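Local atomic coordinates of YycN protein (Bacillus subtilis, PDB entry 1ON0), a protein that is of unknown function but probably transfers an acyl group, as other members of the GNAT acetyltransferase family do. Residues B[3-8]-B[63-68]; B[73-78]-B[95-100]; B[88-93]-B[124-129]. All coordinates share one frame; numbering follows the deposited sequence.

The contacts climb across one mixed sheet of the acetyltransferase fold, all partly buried. Contact 1 pairs edge strand 4-7 with strand 60-66 and is outermost, its centre about 14 Å from the chain's centre against about 9 and 8 Å for contacts 2 and 3; four of contact 2's seven touching residues are buried. Contact 2 joins hairpin strands 72-79 and 88-96, contact 3 pairs 88-96 with 124-127, and neighbours 60-66 and 72-79 connect contacts 1 and 2. Contact 1 has antiparallel bonds, apolar side chains toward helix 105-119 and mostly polar ones opposite; glycines and aromatics mark contact 2; contact 3 is parallel, apolar on one face, charged on the other, with water where the strands part.

Contact 1 (B[3-8]-B[63-68])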
loop_
_atom_site.group_PDB
_atom_site.type_symbol
_atom_site.label_atom_id
_atom_site.label_comp_id
_atom_site.label_asym_id
_atom_site.label_seq_id
_atom_site.Cartn_x
_atom_site.Cartn_y
_atom_site.Cartn_z
ATOM N N ILE B 3 -9.964 0.984 8.904
ATOM C CA ILE B 3 -9.449 1.976 9.832
ATOM C C ILE B 3 -10.550 2.338 10.810
ATOM O O ILE B 3 -11.610 2.809 10.400
ATOM C CB ILE B 3 -9.012 3.260 9.109
ATOM C CG1 ILE B 3 -7.982 2.921 8.036
ATOM C CG2 ILE B 3 -8.430 4.242 10.126
ATOM C CD1 ILE B 3 -6.743 2.209 8.582
HETATM N N MSE B 4 -10.295 2.123 12.097
HETATM C CA MSE B 4 -11.278 2.426 13.125
HETATM C C MSE B 4 -11.067 3.780 13.766
HETATM O O MSE B 4 -9.933 4.190 14.016
HETATM C CB MSE B 4 -11.260 1.360 14.222
HETATM C CG MSE B 4 -11.595 -0.033 13.741
HETATM SE SE MSE B 4 -11.565 -1.299 15.182
HETATM C CE MSE B 4 -9.674 -1.594 15.299
ATOM N N LEU B 5 -12.173 4.472 14.014
ATOM C CA LEU B 5 -12.158 5.774 14.672
ATOM C C LEU B 5 -12.578 5.563 16.126
ATOM O O LEU B 5 -13.710 5.179 16.399
ATOM C CB LEU B 5 -13.160 6.727 14.020
ATOM C CG LEU B 5 -12.653 7.666 12.931
ATOM C CD1 LEU B 5 -12.310 6.859 11.716
ATOM C CD2 LEU B 5 -13.706 8.714 12.615
ATOM N N THR B 6 -11.667 5.790 17.058
ATOM C CA THR B 6 -11.998 5.651 18.464
ATOM C C THR B 6 -11.730 7.006 19.104
ATOM O O THR B 6 -10.706 7.637 18.840
ATOM C CB THR B 6 -11.112 4.603 19.178
ATOM O OG1 THR B 6 -11.065 3.407 18.394
ATOM C CG2 THR B 6 -11.678 4.281 20.559
ATOM N N PRO B 7 -12.654 7.484 19.947
ATOM C CA PRO B 7 -12.400 8.787 20.577
ATOM C C PRO B 7 -11.149 8.721 21.473
ATOM O O PRO B 7 -10.961 7.756 22.199
ATOM C CB PRO B 7 -13.699 9.062 21.345
ATOM C CG PRO B 7 -14.282 7.690 21.571
ATOM C CD PRO B 7 -13.964 6.931 20.328
HETATM N N MSE B 8 -10.282 9.724 21.392
HETATM C CA MSE B 8 -9.062 9.728 22.201
HETATM C C MSE B 8 -9.377 9.757 23.687
HETATM O O MSE B 8 -10.380 10.326 24.115
HETATM C CB MSE B 8 -8.189 10.948 21.911
HETATM C CG MSE B 8 -7.631 11.072 20.503
HETATM SE SE MSE B 8 -6.245 12.430 20.464
HETATM C CE MSE B 8 -7.192 13.848 21.348
ATOM N N TRP B 63 -10.280 11.734 17.355
ATOM C CA TRP B 63 -10.258 10.272 17.260
ATOM C C TRP B 63 -8.858 9.739 16.994
ATOM O O TRP B 63 -8.038 10.400 16.354
ATOM C CB TRP B 63 -11.136 9.805 16.088
ATOM C CG TRP B 63 -12.621 10.028 16.228
ATOM C CD1 TRP B 63 -13.460 9.402 17.098
ATOM C CD2 TRP B 63 -13.437 10.909 15.447
ATOM N NE1 TRP B 63 -14.750 9.832 16.907
ATOM C CE2 TRP B 63 -14.766 10.756 15.898
ATOM C CE3 TRP B 63 -13.175 11.812 14.402
ATOM C CZ2 TRP B 63 -15.833 11.472 15.349
ATOM C CZ3 TRP B 63 -14.239 12.525 13.854
ATOM C CH2 TRP B 63 -15.551 12.347 14.329
ATOM N N SER B 64 -8.588 8.535 17.478
ATOM C CA SER B 64 -7.308 7.891 17.220
ATOM C C SER B 64 -7.667 6.904 16.126
ATOM O O SER B 64 -8.624 6.142 16.283
ATOM C CB SER B 64 -6.835 7.111 18.433
ATOM O OG SER B 64 -7.753 6.082 18.714
ATOM N N LEU B 65 -6.939 6.924 15.011
ATOM C CA LEU B 65 -7.221 5.987 13.919
ATOM C C LEU B 65 -6.464 4.692 14.179
ATOM O O LEU B 65 -5.243 4.704 14.312
ATOM C CB LEU B 65 -6.770 6.575 12.577
ATOM C CG LEU B 65 -7.275 7.998 12.339
ATOM C CD1 LEU B 65 -6.563 8.628 11.151
ATOM C CD2 LEU B 65 -8.785 7.958 12.143
ATOM N N LYS B 66 -7.193 3.584 14.246
ATOM C CA LYS B 66 -6.600 2.274 14.491
ATOM C C LYS B 66 -6.811 1.321 13.315
ATOM O O LYS B 66 -7.857 1.344 12.672
ATOM C CB LYS B 66 -7.193 1.642 15.757
ATOM C CG LYS B 66 -6.804 2.324 17.068
ATOM C CD LYS B 66 -7.124 1.404 18.236
ATOM C CE LYS B 66 -6.755 2.006 19.571
ATOM N NZ LYS B 66 -6.963 0.997 20.657
ATOM N N LEU B 67 -5.814 0.483 13.040
ATOM C CA LEU B 67 -5.899 -0.488 11.946
ATOM C C LEU B 67 -6.445 -1.745 12.602
ATOM O O LEU B 67 -7.106 -2.581 11.980
ATOM C CB LEU B 67 -4.498 -0.734 11.363
ATOM C CG LEU B 67 -4.211 -1.446 10.031
ATOM C CD1 LEU B 67 -3.667 -2.828 10.310
ATOM C CD2 LEU B 67 -5.442 -1.489 9.142
ATOM N N ASN B 68 -6.173 -1.844 13.890
ATOM C CA ASN B 68 -6.612 -2.964 14.681
ATOM C C ASN B 68 -6.400 -2.523 16.112
ATOM O O ASN B 68 -6.017 -1.375 16.363
ATOM C CB ASN B 68 -5.785 -4.214 14.353
ATOM C CG ASN B 68 -4.300 -3.939 14.329
ATOM O OD1 ASN B 68 -3.705 -3.643 15.356
ATOM N ND2 ASN B 68 -3.696 -4.021 13.147
HETATM O O HOH W 1 -8.591 5.779 21.418
#
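The indole of Trp-63 receives Leu-5 on one face: methyl CD2 of Leu-5 stands 3.8 Å from the centroid of the six-membered ring of Trp-63 in a CH-pi contact. At the edge of the same ring, in its plane, lie the carbonyl carbon of Thr-6 and the nitrogen of Pro-7, the latter 3.5 Å from Trp-63 CD1. A branched leucine suits this place because its two methyls serve two neighbours: while CD2 takes the indole, CD1 of Leu-5 lies 3.7 Å from CD2 of Leu-65, the two leucines running alongside each other. Farther along, Ile-3 CG2 packs 3.8 Å from Leu-65 CB.

The backbones form an antiparallel ladder in which Met-4/Lys-66 and Thr-6/Ser-64 are the hydrogen-bonded pairs. Met-4 N to Lys-66 O is short at 2.6 Å and nearly straight (170°), and Ser-64 N reaches Thr-6 O at 2.7 Å. Proline is tolerated at position 7 because it falls in a non-hydrogen-bonded pair with Trp-63, where no N-H is needed across the ladder. On the face opposite Leu-5, selenomethionine Met-4 bends at its last torsion (chi3 -80°), which brings CE to 3.4 Å from Asn-68 CA. Ser-64 holds OG between its backbone N and carbonyl carbon (chi1 63°); OG donates to a water at 2.8 Å that in turn donates to Pro-7 O, a bridge between the strands.

Strand 4-7 is an edge of this chain's sheet, and strand 60-66 is bonded on its other side to strand 72-79. Leu-5 and Leu-65 press on alanines of helix 105-119, whereas Ser-64 and Met-8 meet helix 10-31, so the ladder is sandwiched between helices.

Contact 2 (B[73-78]-B[95-100]); sequences VGWLWI and GLYEPY
Trp-75 and Tyr-97 stack edge-to-face: the six-membered ring of Trp-75 turns its edge to the face of Tyr-97, with centroids 4.9 Å apart and planes at 76°. Trp-75 CZ3 stands 3.6 Å above the plane of the Tyr-97 ring, over its centre. The face of the indole is turned to the opposite strand, where Gly-95 O sits 3.3 Å above the plane of Trp-75. A first torsion that places CG of Trp-75 between its backbone N and carbonyl carbon (chi1 58°) folds the ring across that strand.

Such a lid suits glycine beneath it, since a CB on Gly-95 would run into the indole. Gly-74 is equally constrained: a CB there would collide with Gly-95 O and with Leu-96, and its absence lets the CA atoms of Gly-74 and Leu-96 approach to 3.8 Å. Two sound backbone bonds fix the pairing, Trp-75 N to Gly-95 O at 3.0 Å and Tyr-97 N to Val-73 O at 2.7 Å; the return bond from Gly-95 N to Trp-75 O is weak. Val-73 meets the ring of Tyr-100, whose CD2 lies 3.5 Å from Val-73 CA.

A classic beta bulge sets Val-73 and Gly-74 together opposite Leu-65. Farther out, Tyr-16 and Tyr-19 of helix 10-31 meet the indole, Tyr-19 also stands edge-to-face with Tyr-97, and Asp-71 holds the hydroxyl of Tyr-100. A sulfate, probably from the crystallisation liquor, lies about 4 Å from the side chain of Leu-96, a position consistent with the pyrophosphate site of GNAT relatives. With no charged pair between the segments, the join rests on backbone bonds and ring contacts, and the missing CB atoms of Gly-74 and Gly-95 are what permit the close approach.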
loop_
_atom_site.group_PDB
_atom_site.type_symbol
_atom_site.label_atom_id
_atom_site.label_comp_id
_atom_site.label_asym_id
_atom_site.label_seq_id
_atom_site.Cartn_x
_atom_site.Cartn_y
_atom_site.Cartn_z
ATOM N N VAL B 73 -2.557 3.863 13.625
ATOM C CA VAL B 73 -2.021 4.495 12.423
ATOM C C VAL B 73 -1.955 6.024 12.404
ATOM O O VAL B 73 -1.072 6.604 11.746
ATOM C CB VAL B 73 -2.809 4.026 11.191
ATOM C CG1 VAL B 73 -2.832 2.501 11.148
ATOM C CG2 VAL B 73 -4.229 4.569 11.229
ATOM N N GLY B 74 -2.884 6.668 13.110
ATOM C CA GLY B 74 -2.909 8.120 13.153
ATOM C C GLY B 74 -3.927 8.795 14.072
ATOM O O GLY B 74 -4.354 8.243 15.084
ATOM N N TRP B 75 -4.321 10.003 13.688
ATOM C CA TRP B 75 -5.241 10.833 14.459
ATOM C C TRP B 75 -6.201 11.552 13.511
ATOM O O TRP B 75 -5.920 11.723 12.325
ATOM C CB TRP B 75 -4.423 11.872 15.226
ATOM C CG TRP B 75 -3.598 12.731 14.299
ATOM C CD1 TRP B 75 -3.996 13.896 13.681
ATOM C CD2 TRP B 75 -2.266 12.466 13.824
ATOM N NE1 TRP B 75 -3.004 14.357 12.862
ATOM C CE2 TRP B 75 -1.932 13.504 12.924
ATOM C CE3 TRP B 75 -1.329 11.449 14.063
ATOM C CZ2 TRP B 75 -0.686 13.560 12.266
ATOM C CZ3 TRP B 75 -0.093 11.502 13.409
ATOM C CH2 TRP B 75 0.215 12.551 12.518
ATOM N N LEU B 76 -7.327 11.995 14.041
ATOM C CA LEU B 76 -8.310 12.703 13.234
ATOM C C LEU B 76 -9.058 13.617 14.189
ATOM O O LEU B 76 -9.593 13.164 15.190
ATOM C CB LEU B 76 -9.284 11.709 12.613
ATOM C CG LEU B 76 -10.057 12.101 11.353
ATOM C CD1 LEU B 76 -11.451 11.508 11.465
ATOM C CD2 LEU B 76 -10.123 13.612 11.169
ATOM N N TRP B 77 -9.084 14.902 13.888
ATOM C CA TRP B 77 -9.776 15.846 14.738
ATOM C C TRP B 77 -10.672 16.731 13.901
ATOM O O TRP B 77 -10.192 17.471 13.052
ATOM C CB TRP B 77 -8.750 16.681 15.524
ATOM C CG TRP B 77 -9.284 17.934 16.159
ATOM C CD1 TRP B 77 -10.591 18.240 16.401
ATOM C CD2 TRP B 77 -8.518 19.034 16.653
ATOM N NE1 TRP B 77 -10.690 19.456 17.009
ATOM C CE2 TRP B 77 -9.432 19.974 17.180
ATOM C CE3 TRP B 77 -7.143 19.319 16.711
ATOM C CZ2 TRP B 77 -9.019 21.190 17.752
ATOM C CZ3 TRP B 77 -6.734 20.526 17.283
ATOM C CH2 TRP B 77 -7.671 21.444 17.796
ATOM N N ILE B 78 -11.982 16.640 14.121
ATOM C CA ILE B 78 -12.907 17.480 13.373
ATOM C C ILE B 78 -13.781 18.296 14.304
ATOM O O ILE B 78 -13.983 17.944 15.468
ATOM C CB ILE B 78 -13.838 16.672 12.433
ATOM C CG1 ILE B 78 -14.937 15.985 13.229
ATOM C CG2 ILE B 78 -13.025 15.660 11.648
ATOM C CD1 ILE B 78 -15.960 15.280 12.357
ATOM N N GLY B 95 -3.765 12.943 9.994
ATOM C CA GLY B 95 -2.492 12.458 9.518
ATOM C C GLY B 95 -2.210 11.135 10.171
ATOM O O GLY B 95 -2.919 10.716 11.083
ATOM N N LEU B 96 -1.161 10.481 9.700
ATOM C CA LEU B 96 -0.772 9.194 10.218
ATOM C C LEU B 96 0.610 9.309 10.800
ATOM O O LEU B 96 1.361 10.221 10.450
ATOM C CB LEU B 96 -0.779 8.159 9.089
ATOM C CG LEU B 96 -2.006 7.299 8.780
ATOM C CD1 LEU B 96 -3.294 8.024 9.053
ATOM C CD2 LEU B 96 -1.891 6.863 7.334
ATOM N N TYR B 97 0.946 8.402 11.706
ATOM C CA TYR B 97 2.282 8.426 12.272
ATOM C C TYR B 97 3.261 7.890 11.227
ATOM O O TYR B 97 2.888 7.096 10.353
ATOM C CB TYR B 97 2.356 7.583 13.534
ATOM C CG TYR B 97 1.503 8.135 14.635
ATOM C CD1 TYR B 97 0.201 7.680 14.821
ATOM C CD2 TYR B 97 1.983 9.144 15.471
ATOM C CE1 TYR B 97 -0.604 8.208 15.810
ATOM C CE2 TYR B 97 1.184 9.682 16.464
ATOM C CZ TYR B 97 -0.112 9.207 16.629
ATOM O OH TYR B 97 -0.917 9.730 17.615
ATOM N N GLU B 98 4.503 8.345 11.335
ATOM C CA GLU B 98 5.583 7.976 10.434
ATOM C C GLU B 98 5.633 6.469 10.113
ATOM O O GLU B 98 5.590 6.073 8.942
ATOM C CB GLU B 98 6.919 8.469 11.031
ATOM C CG GLU B 98 7.945 8.970 10.009
ATOM C CD GLU B 98 9.023 9.891 10.610
ATOM O OE1 GLU B 98 8.695 11.024 11.029
ATOM O OE2 GLU B 98 10.209 9.488 10.651
ATOM N N PRO B 99 5.692 5.608 11.139
ATOM C CA PRO B 99 5.744 4.162 10.901
ATOM C C PRO B 99 4.548 3.524 10.164
ATOM O O PRO B 99 4.611 2.355 9.809
ATOM C CB PRO B 99 5.926 3.590 12.310
ATOM C CG PRO B 99 5.206 4.581 13.161
ATOM C CD PRO B 99 5.667 5.891 12.586
ATOM N N TYR B 100 3.481 4.286 9.922
ATOM C CA TYR B 100 2.311 3.750 9.243
ATOM C C TYR B 100 1.982 4.443 7.913
ATOM O O TYR B 100 0.919 4.221 7.328
ATOM C CB TYR B 100 1.099 3.801 10.184
ATOM C CG TYR B 100 1.218 2.892 11.376
ATOM C CD1 TYR B 100 1.207 1.505 11.226
ATOM C CD2 TYR B 100 1.343 3.412 12.664
ATOM C CE1 TYR B 100 1.313 0.667 12.327
ATOM C CE2 TYR B 100 1.455 2.576 13.778
ATOM C CZ TYR B 100 1.434 1.204 13.599
ATOM O OH TYR B 100 1.515 0.361 14.689
#

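Contact 3 (B[88-93]-B[124-129])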
loop_
_atom_site.group_PDB
_atom_site.type_symbol
_atom_site.label_atom_id
_atom_site.label_comp_id
_atom_site.label_asym_id
_atom_site.label_seq_id
_atom_site.Cartn_x
_atom_site.Cartn_y
_atom_site.Cartn_z
ATOM N N GLU B 88 -21.751 21.530 7.830
ATOM C CA GLU B 88 -20.345 21.337 7.549
ATOM C C GLU B 88 -19.574 21.082 8.839
ATOM O O GLU B 88 -20.066 21.339 9.935
ATOM C CB GLU B 88 -19.784 22.570 6.835
ATOM C CG GLU B 88 -18.532 22.312 5.997
ATOM C CD GLU B 88 -18.116 23.518 5.162
ATOM O OE1 GLU B 88 -17.300 23.352 4.227
ATOM O OE2 GLU B 88 -18.602 24.629 5.447
ATOM N N ALA B 89 -18.373 20.539 8.705
ATOM C CA ALA B 89 -17.516 20.276 9.853
ATOM C C ALA B 89 -16.108 20.520 9.354
ATOM O O ALA B 89 -15.772 20.166 8.227
ATOM C CB ALA B 89 -17.675 18.842 10.331
ATOM N N PHE B 90 -15.293 21.153 10.184
ATOM C CA PHE B 90 -13.930 21.448 9.805
ATOM C C PHE B 90 -12.977 20.400 10.332
ATOM O O PHE B 90 -13.116 19.920 11.464
ATOM C CB PHE B 90 -13.515 22.822 10.331
ATOM C CG PHE B 90 -12.163 23.295 9.827
ATOM C CD1 PHE B 90 -11.046 23.273 10.654
ATOM C CD2 PHE B 90 -12.022 23.782 8.538
ATOM C CE1 PHE B 90 -9.806 23.744 10.218
ATOM C CE2 PHE B 90 -10.793 24.256 8.081
ATOM C CZ PHE B 90 -9.682 24.231 8.928
ATOM N N ILE B 91 -12.001 20.056 9.502
ATOM C CA ILE B 91 -10.990 19.086 9.878
ATOM C C ILE B 91 -9.767 19.848 10.381
ATOM O O ILE B 91 -8.911 20.270 9.594
ATOM C CB ILE B 91 -10.589 18.226 8.676
ATOM C CG1 ILE B 91 -11.818 17.449 8.178
ATOM C CG2 ILE B 91 -9.484 17.257 9.076
ATOM C CD1 ILE B 91 -11.642 16.801 6.834
ATOM N N TYR B 92 -9.681 20.032 11.693
ATOM C CA TYR B 92 -8.542 20.737 12.261
ATOM C C TYR B 92 -7.269 19.934 12.086
ATOM O O TYR B 92 -6.205 20.503 11.903
ATOM C CB TYR B 92 -8.770 21.043 13.759
ATOM C CG TYR B 92 -9.524 22.336 14.002
ATOM C CD1 TYR B 92 -8.959 23.557 13.659
ATOM C CD2 TYR B 92 -10.836 22.331 14.470
ATOM C CE1 TYR B 92 -9.679 24.738 13.752
ATOM C CE2 TYR B 92 -11.564 23.514 14.572
ATOM C CZ TYR B 92 -10.983 24.711 14.202
ATOM O OH TYR B 92 -11.712 25.881 14.201
ATOM N N ASP B 93 -7.355 18.612 12.099
ATOM C CA ASP B 93 -6.120 17.858 11.979
ATOM C C ASP B 93 -6.345 16.419 11.553
ATOM O O ASP B 93 -7.311 15.776 11.957
ATOM C CB ASP B 93 -5.379 17.930 13.326
ATOM C CG ASP B 93 -3.916 17.498 13.238
ATOM O OD1 ASP B 93 -3.296 17.653 12.178
ATOM O OD2 ASP B 93 -3.391 17.012 14.252
ATOM N N LYS B 124 -21.001 18.152 4.916
ATOM C CA LYS B 124 -19.868 18.701 4.171
ATOM C C LYS B 124 -18.616 18.782 5.051
ATOM O O LYS B 124 -18.702 18.959 6.262
ATOM C CB LYS B 124 -20.243 20.091 3.653
ATOM C CG LYS B 124 -19.211 20.762 2.761
ATOM C CD LYS B 124 -19.706 22.135 2.297
ATOM C CE LYS B 124 -18.665 22.841 1.443
ATOM N NZ LYS B 124 -19.183 24.092 0.825
ATOM N N LEU B 125 -17.454 18.641 4.428
ATOM C CA LEU B 125 -16.195 18.696 5.140
ATOM C C LEU B 125 -15.331 19.808 4.617
ATOM O O LEU B 125 -15.255 20.037 3.407
ATOM C CB LEU B 125 -15.437 17.387 4.997
ATOM C CG LEU B 125 -16.106 16.169 5.602
ATOM C CD1 LEU B 125 -15.277 14.957 5.225
ATOM C CD2 LEU B 125 -16.202 16.320 7.131
ATOM N N SER B 126 -14.654 20.486 5.534
ATOM C CA SER B 126 -13.783 21.598 5.172
ATOM C C SER B 126 -12.461 21.417 5.926
ATOM O O SER B 126 -12.447 20.890 7.034
ATOM C CB SER B 126 -14.474 22.902 5.558
ATOM O OG SER B 126 -13.747 24.009 5.116
ATOM N N LEU B 127 -11.360 21.848 5.324
ATOM C CA LEU B 127 -10.053 21.701 5.944
ATOM C C LEU B 127 -8.999 22.675 5.408
ATOM O O LEU B 127 -9.184 23.299 4.359
ATOM C CB LEU B 127 -9.545 20.267 5.741
ATOM C CG LEU B 127 -9.193 19.853 4.304
ATOM C CD1 LEU B 127 -7.916 20.540 3.854
ATOM C CD2 LEU B 127 -9.001 18.343 4.249
ATOM N N HIS B 128 -7.881 22.780 6.129
ATOM C CA HIS B 128 -6.776 23.642 5.713
ATOM C C HIS B 128 -5.535 22.784 5.481
ATOM O O HIS B 128 -5.242 21.863 6.243
ATOM C CB HIS B 128 -6.472 24.690 6.787
ATOM C CG HIS B 128 -5.133 25.349 6.638
ATOM N ND1 HIS B 128 -3.945 24.682 6.854
ATOM C CD2 HIS B 128 -4.790 26.613 6.281
ATOM C CE1 HIS B 128 -2.930 25.501 6.637
ATOM N NE2 HIS B 128 -3.418 26.680 6.287
ATOM N N VAL B 129 -4.813 23.094 4.415
ATOM C CA VAL B 129 -3.603 22.370 4.087
ATOM C C VAL B 129 -2.555 23.390 3.654
ATOM O O VAL B 129 -2.840 24.268 2.850
ATOM C CB VAL B 129 -3.869 21.329 2.955
ATOM C CG1 VAL B 129 -4.252 22.034 1.670
ATOM C CG2 VAL B 129 -2.659 20.453 2.753
HETATM O O HOH W 2 -6.958 21.589 8.490
HETATM O O HOH W 3 -4.948 20.400 8.877
#
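Ser-126 O is gripped from two residues: Ile-91 N donates to it at 2.6 Å with a fairly straight N-H (159°), and Phe-90 CA adds a CH...O contact at 3.2 Å. Strands 88-96 and 124-127 are the parallel pair of a beta-alpha-beta unit closed by helix 105-119. Ala-89 of strand 88-96 bonds to both sides of Leu-125 in the ladder: its N takes Lys-124 O at 2.9 Å and its O receives Ser-126 N.

The two faces differ in chemistry. Ala-89, Ile-91, Leu-125 and Leu-127 turn to the helix side, where Ile-91 and Leu-125 both meet Leu-113; Ile-91 CB touches Leu-127 CB at 3.7 Å, a beta-branched isoleucine alongside a gamma-branched leucine. On the other face Glu-88 reaches out extended from a CG anti to its backbone N (chi1 -156°), and OE1 comes over the aliphatic chain of Lys-124. The salt bridge between Glu-88 OE1 and Lys-124 NZ is long at 4.0 Å, so the charge pairing is probably weak, and the contact with the lysine methylenes, Glu-88 OE1 to Lys-124 CE at 3.1 Å, is the closer one. Replacing this glutamate with an alanine would probably leave the Lys-124 ammonium without this carboxylate mate and uncover the flank of the lysine and Ser-126 CB.

Phe-90 spreads its ring beside Leu-127 and His-128, while CD1 sits over the face of Tyr-92. A classic beta bulge, a feature of this strand in GNAT enzymes, places Tyr-92 and Asp-93 together across from Trp-77; from the bulge onward the strands have parted, consistent with the V-shaped opening that holds acetyl-CoA in GNAT relatives. Where direct pairing gives out, a water takes over: it accepts from His-128 N at 2.8 Å and lies 2.6 Å from Ile-91 O.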